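Local coordinates for ribonucleoside-diphosphate reductase (Pseudomonas aeruginosa, PDB 5IM3), which probably catalyses the reduction of ribonucleoside diphosphates to deoxyribonucleotides for DNA synthesis, and binds dATP as an allosteric nucleotide, at residues 722-730 and 865-873. Sequence-based numbering, arbitrary orientation.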
ATOM      1  N   ILE A 722     -44.571  30.996 -19.542  1.00 64.81           N
ATOM      2  CA  ILE A 722     -43.575  29.933 -19.503  1.00 64.62           C
ATOM      3  C   ILE A 722     -43.465  29.492 -18.049  1.00 63.60           C
ATOM      4  O   ILE A 722     -42.795  30.137 -17.237  1.00 60.55           O
ATOM      5  CB  ILE A 722     -42.228  30.390 -20.065  1.00 64.81           C
ATOM      6  CG1 ILE A 722     -42.398  30.864 -21.510  1.00 66.92           C
ATOM      7  CG2 ILE A 722     -41.211  29.254 -19.993  1.00 63.69           C
ATOM      8  CD1 ILE A 722     -41.145  31.470 -22.114  1.00 65.94           C
ATOM      9  N   LEU A 723     -44.136  28.390 -17.719  1.00 65.70           N
ATOM     10  CA  LEU A 723     -44.128  27.823 -16.379  1.00 64.85           C
ATOM     11  C   LEU A 723     -42.915  26.916 -16.230  1.00 64.07           C
ATOM     12  O   LEU A 723     -42.179  26.709 -17.202  1.00 65.58           O
ATOM     13  CB  LEU A 723     -45.425  27.051 -16.123  1.00 68.15           C
ATOM     14  CG  LEU A 723     -46.707  27.792 -16.499  1.00 69.35           C
ATOM     15  CD1 LEU A 723     -47.934  26.963 -16.167  1.00 71.86           C
ATOM     16  CD2 LEU A 723     -46.775  29.134 -15.803  1.00 69.49           C
ATOM     17  N   PRO A 724     -42.655  26.372 -15.035  1.00 59.40           N
ATOM     18  CA  PRO A 724     -41.501  25.466 -14.895  1.00 58.23           C
ATOM     19  C   PRO A 724     -41.524  24.301 -15.868  1.00 59.69           C
ATOM     20  O   PRO A 724     -40.476  23.944 -16.421  1.00 59.78           O
ATOM     21  CB  PRO A 724     -41.607  25.005 -13.434  1.00 57.11           C
ATOM     22  CG  PRO A 724     -42.233  26.154 -12.742  1.00 56.50           C
ATOM     23  CD  PRO A 724     -43.224  26.731 -13.725  1.00 58.73           C
ATOM     24  N   ILE A 725     -42.690  23.693 -16.099  1.00 61.70           N
ATOM     25  CA  ILE A 725     -42.757  22.574 -17.035  1.00 63.93           C
ATOM     26  C   ILE A 725     -42.320  23.014 -18.424  1.00 64.88           C
ATOM     27  O   ILE A 725     -41.712  22.235 -19.169  1.00 65.53           O
ATOM     28  CB  ILE A 725     -44.178  21.974 -17.051  1.00 66.65           C
ATOM     29  CG1 ILE A 725     -44.217  20.692 -17.892  1.00 66.27           C
ATOM     30  CG2 ILE A 725     -45.193  22.991 -17.569  1.00 67.07           C
ATOM     31  CD1 ILE A 725     -43.368  19.561 -17.338  1.00 64.77           C
ATOM     32  N   ASP A 726     -42.618  24.260 -18.796  1.00 64.80           N
ATOM     33  CA  ASP A 726     -42.154  24.799 -20.070  1.00 65.55           C
ATOM     34  C   ASP A 726     -40.674  25.161 -20.029  1.00 63.72           C
ATOM     35  O   ASP A 726     -39.990  25.058 -21.053  1.00 63.60           O
ATOM     36  CB  ASP A 726     -42.991  26.021 -20.450  1.00 65.66           C
ATOM     37  CG  ASP A 726     -44.462  25.686 -20.626  1.00 67.69           C
ATOM     38  OD1 ASP A 726     -44.768  24.702 -21.332  1.00 69.75           O
ATOM     39  OD2 ASP A 726     -45.313  26.401 -20.056  1.00 67.70           O
ATOM     40  N   SER A 727     -40.165  25.582 -18.868  1.00 67.21           N
ATOM     41  CA  SER A 727     -38.733  25.836 -18.732  1.00 67.52           C
ATOM     42  C   SER A 727     -37.918  24.592 -19.064  1.00 68.04           C
ATOM     43  O   SER A 727     -36.862  24.684 -19.700  1.00 67.89           O
ATOM     44  CB  SER A 727     -38.414  26.311 -17.314  1.00 66.24           C
ATOM     45  OG  SER A 727     -39.115  27.493 -16.983  1.00 68.02           O
ATOM     46  N   GLU A 728     -38.386  23.416 -18.631  1.00 69.72           N
ATOM     47  CA  GLU A 728     -37.688  22.173 -18.950  1.00 70.09           C
ATOM     48  C   GLU A 728     -37.592  21.969 -20.455  1.00 71.95           C
ATOM     49  O   GLU A 728     -36.542  21.567 -20.968  1.00 72.29           O
ATOM     50  CB  GLU A 728     -38.401  20.982 -18.307  1.00 70.29           C
ATOM     51  CG  GLU A 728     -38.147  20.816 -16.823  1.00 68.99           C
ATOM     52  CD  GLU A 728     -36.831  20.125 -16.520  1.00 67.19           C
ATOM     53  OE1 GLU A 728     -36.843  19.119 -15.779  1.00 65.92           O
ATOM     54  OE2 GLU A 728     -35.782  20.586 -17.018  1.00 65.99           O
ATOM     55  N   LYS A 729     -38.682  22.233 -21.178  1.00 75.30           N
ATOM     56  CA  LYS A 729     -38.688  22.015 -22.620  1.00 77.10           C
ATOM     57  C   LYS A 729     -37.663  22.903 -23.315  1.00 77.58           C
ATOM     58  O   LYS A 729     -36.879  22.431 -24.147  1.00 76.49           O
ATOM     59  CB  LYS A 729     -40.090  22.266 -23.178  1.00 77.48           C
ATOM     60  CG  LYS A 729     -41.110  21.216 -22.772  1.00 78.13           C
ATOM     61  CD  LYS A 729     -42.435  21.416 -23.492  1.00 79.26           C
ATOM     62  CE  LYS A 729     -43.356  20.223 -23.292  1.00 80.57           C
ATOM     63  NZ  LYS A 729     -44.610  20.330 -24.092  1.00 83.38           N
ATOM     64  N   LYS A 730     -37.652  24.197 -22.984  1.00 83.94           N
ATOM     65  CA  LYS A 730     -36.684  25.101 -23.597  1.00 84.58           C
ATOM     66  C   LYS A 730     -35.259  24.734 -23.212  1.00 81.46           C
ATOM     67  O   LYS A 730     -34.340  24.882 -24.025  1.00 83.63           O
ATOM     68  CB  LYS A 730     -36.986  26.548 -23.203  1.00 85.44           C
ATOM     69  CG  LYS A 730     -37.977  27.244 -24.126  1.00 89.00           C
ATOM     70  CD  LYS A 730     -38.183  28.701 -23.734  1.00 90.18           C
ATOM     71  CE  LYS A 730     -39.027  29.442 -24.759  1.00 92.14           C
ATOM     72  NZ  LYS A 730     -40.366  28.816 -24.940  1.00 94.38           N
ATOM     73  N   ARG A 865     -37.446  14.719 -11.524  1.00 55.75           N
ATOM     74  CA  ARG A 865     -38.850  14.948 -11.841  1.00 60.36           C
ATOM     75  C   ARG A 865     -39.478  15.993 -10.932  1.00 59.52           C
ATOM     76  O   ARG A 865     -40.404  16.695 -11.353  1.00 60.55           O
ATOM     77  CB  ARG A 865     -39.630  13.639 -11.759  1.00 64.70           C
ATOM     78  CG  ARG A 865     -39.470  12.781 -12.996  1.00 67.03           C
ATOM     79  CD  ARG A 865     -39.428  11.334 -12.612  1.00 68.87           C
ATOM     80  NE  ARG A 865     -39.204  10.451 -13.751  1.00 72.93           N
ATOM     81  CZ  ARG A 865     -40.166   9.968 -14.528  1.00 75.58           C
ATOM     82  NH1 ARG A 865     -41.434  10.293 -14.311  1.00 75.77           N
ATOM     83  NH2 ARG A 865     -39.857   9.163 -15.536  1.00 78.49           N
ATOM     84  N   ARG A 866     -39.002  16.112  -9.693  1.00 60.39           N
ATOM     85  CA  ARG A 866     -39.461  17.208  -8.847  1.00 61.61           C
ATOM     86  C   ARG A 866     -39.019  18.547  -9.419  1.00 59.04           C
ATOM     87  O   ARG A 866     -39.774  19.525  -9.383  1.00 58.74           O
ATOM     88  CB  ARG A 866     -38.942  17.028  -7.420  1.00 60.18           C
ATOM     89  CG  ARG A 866     -39.679  15.957  -6.629  1.00 63.16           C
ATOM     90  CD  ARG A 866     -39.238  15.937  -5.174  1.00 62.14           C
ATOM     91  NE  ARG A 866     -37.842  15.525  -5.050  1.00 64.98           N
ATOM     92  CZ  ARG A 866     -37.439  14.282  -4.800  1.00 64.93           C
ATOM     93  NH1 ARG A 866     -38.322  13.306  -4.626  1.00 67.82           N
ATOM     94  NH2 ARG A 866     -36.144  14.016  -4.717  1.00 64.12           N
ATOM     95  N   GLN A 867     -37.807  18.597  -9.978  1.00 56.00           N
ATOM     96  CA  GLN A 867     -37.264  19.840 -10.513  1.00 55.83           C
ATOM     97  C   GLN A 867     -38.030  20.340 -11.731  1.00 56.59           C
ATOM     98  O   GLN A 867     -37.871  21.504 -12.110  1.00 57.61           O
ATOM     99  CB  GLN A 867     -35.788  19.648 -10.877  1.00 54.53           C
ATOM    100  CG  GLN A 867     -35.043  20.939 -11.197  1.00 54.05           C
ATOM    101  CD  GLN A 867     -35.146  21.966 -10.086  1.00 52.70           C
ATOM    102  OE1 GLN A 867     -34.512  21.831  -9.041  1.00 50.61           O
ATOM    103  NE2 GLN A 867     -35.954  22.997 -10.305  1.00 54.35           N
ATOM    104  N   LYS A 868     -38.853  19.497 -12.357  1.00 60.87           N
ATOM    105  CA  LYS A 868     -39.632  19.956 -13.501  1.00 63.27           C
ATOM    106  C   LYS A 868     -40.660  20.994 -13.093  1.00 61.99           C
ATOM    107  O   LYS A 868     -41.062  21.827 -13.912  1.00 62.43           O
ATOM    108  CB  LYS A 868     -40.348  18.789 -14.164  1.00 64.28           C
ATOM    109  CG  LYS A 868     -39.492  17.565 -14.366  1.00 64.45           C
ATOM    110  CD  LYS A 868     -40.233  16.501 -15.159  1.00 67.01           C
ATOM    111  CE  LYS A 868     -41.581  16.140 -14.541  1.00 69.50           C
ATOM    112  NZ  LYS A 868     -42.315  15.141 -15.359  1.00 73.65           N
ATOM    113  N   TRP A 869     -41.108  20.949 -11.841  1.00 59.68           N
ATOM    114  CA  TRP A 869     -42.179  21.804 -11.365  1.00 61.26           C
ATOM    115  C   TRP A 869     -41.694  22.915 -10.448  1.00 60.34           C
ATOM    116  O   TRP A 869     -42.444  23.865 -10.199  1.00 64.07           O
ATOM    117  CB  TRP A 869     -43.222  20.952 -10.633  1.00 60.15           C
ATOM    118  CG  TRP A 869     -43.600  19.721 -11.401  1.00 59.92           C
ATOM    119  CD1 TRP A 869     -43.225  18.435 -11.131  1.00 58.64           C
ATOM    120  CD2 TRP A 869     -44.411  19.662 -12.579  1.00 61.37           C
ATOM    121  NE1 TRP A 869     -43.761  17.580 -12.062  1.00 60.62           N
ATOM    122  CE2 TRP A 869     -44.491  18.309 -12.965  1.00 63.74           C
ATOM    123  CE3 TRP A 869     -45.078  20.621 -13.345  1.00 63.67           C
ATOM    124  CZ2 TRP A 869     -45.217  17.891 -14.078  1.00 67.28           C
ATOM    125  CZ3 TRP A 869     -45.800  20.205 -14.450  1.00 67.79           C
ATOM    126  CH2 TRP A 869     -45.861  18.852 -14.806  1.00 69.07           C
ATOM    127  N   ILE A 870     -40.468  22.828  -9.951  1.00 53.07           N
ATOM    128  CA  ILE A 870     -39.924  23.806  -9.022  1.00 52.67           C
ATOM    129  C   ILE A 870     -39.245  24.909  -9.825  1.00 53.47           C
ATOM    130  O   ILE A 870     -38.477  24.630 -10.756  1.00 50.76           O
ATOM    131  CB  ILE A 870     -38.945  23.133  -8.044  1.00 51.15           C
ATOM    132  CG1 ILE A 870     -39.679  22.059  -7.231  1.00 50.97           C
ATOM    133  CG2 ILE A 870     -38.298  24.159  -7.122  1.00 50.97           C
ATOM    134  CD1 ILE A 870     -38.776  21.171  -6.402  1.00 50.36           C
ATOM    135  N   ASP A 871     -39.539  26.166  -9.481  1.00 55.41           N
ATOM    136  CA  ASP A 871     -38.912  27.280 -10.189  1.00 56.28           C
ATOM    137  C   ASP A 871     -37.505  27.569  -9.678  1.00 51.13           C
ATOM    138  O   ASP A 871     -36.671  28.055 -10.446  1.00 50.01           O
ATOM    139  CB  ASP A 871     -39.778  28.545 -10.106  1.00 57.90           C
ATOM    140  CG  ASP A 871     -40.385  28.765  -8.733  1.00 60.10           C
ATOM    141  OD1 ASP A 871     -40.011  28.052  -7.781  1.00 60.51           O
ATOM    142  OD2 ASP A 871     -41.245  29.659  -8.609  1.00 63.64           O
ATOM    143  N   GLN A 872     -37.212  27.270  -8.419  1.00 51.53           N
ATOM    144  CA  GLN A 872     -35.861  27.375  -7.881  1.00 49.26           C
ATOM    145  C   GLN A 872     -35.205  25.992  -7.934  1.00 46.17           C
ATOM    146  O   GLN A 872     -35.237  25.380  -9.005  1.00 47.81           O
ATOM    147  CB  GLN A 872     -35.910  28.013  -6.493  1.00 50.27           C
ATOM    148  CG  GLN A 872     -36.620  29.352  -6.444  1.00 52.35           C
ATOM    149  CD  GLN A 872     -36.203  30.183  -5.247  1.00 51.31           C
ATOM    150  OE1 GLN A 872     -35.020  30.467  -5.053  1.00 49.48           O
ATOM    151  NE2 GLN A 872     -37.174  30.572  -4.432  1.00 52.45           N
ATOM    152  N   ALA A 873     -34.621  25.475  -6.859  1.00 42.54           N
ATOM    153  CA  ALA A 873     -33.913  24.199  -6.895  1.00 43.60           C
ATOM    154  C   ALA A 873     -34.296  23.400  -5.650  1.00 43.55           C
ATOM    155  O   ALA A 873     -35.323  23.653  -5.010  1.00 40.84           O
ATOM    156  CB  ALA A 873     -32.401  24.438  -7.022  1.00 40.93           C
TER
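With chi1 at -173°, Ile725 carries its CG1 branch away from its own backbone N, and a bend at chi2 sets CD1 over one face of the Trp869 indole. This CH-pi contact puts CD1 4.1 Å from the centroid of the six-membered ring, while Ile725 CB presses on the ring's far rim, 3.5 Å from Trp869 CZ3. The indole meets it by turning back alongside Ile725, although the first bond of Trp869's side chain leaves the helix behind. One residue earlier, the Pro724 ring lies against the backbone of the turn, its CG 3.4 Å from Trp869 O. The main chains come close as well: Ile725 N is 3.3 Å from Lys868 O, but the angle is too poor for a hydrogen bond. No hydrogen bond crosses the contact, which consists of van der Waals and CH-pi contacts. Glu728, bent at chi2, crosses the aliphatic start of Lys868 at about a right angle, OE1 3.4 Å from Lys868 CG. That buried oxygen has no polar partner in the model; Lys868 NZ, 6.8 Å from it, makes salt bridges with Asp686 and Asp743 instead. Asp686 also accepts from Trp869 NE1, tying the indole to helix 679-707. Within the barrel domain, the contact thus joins the start of helix 724-735 to the chain leaving helix 856-866, with helix 679-707 beside Trp869 and helix 751-757 against Ile725.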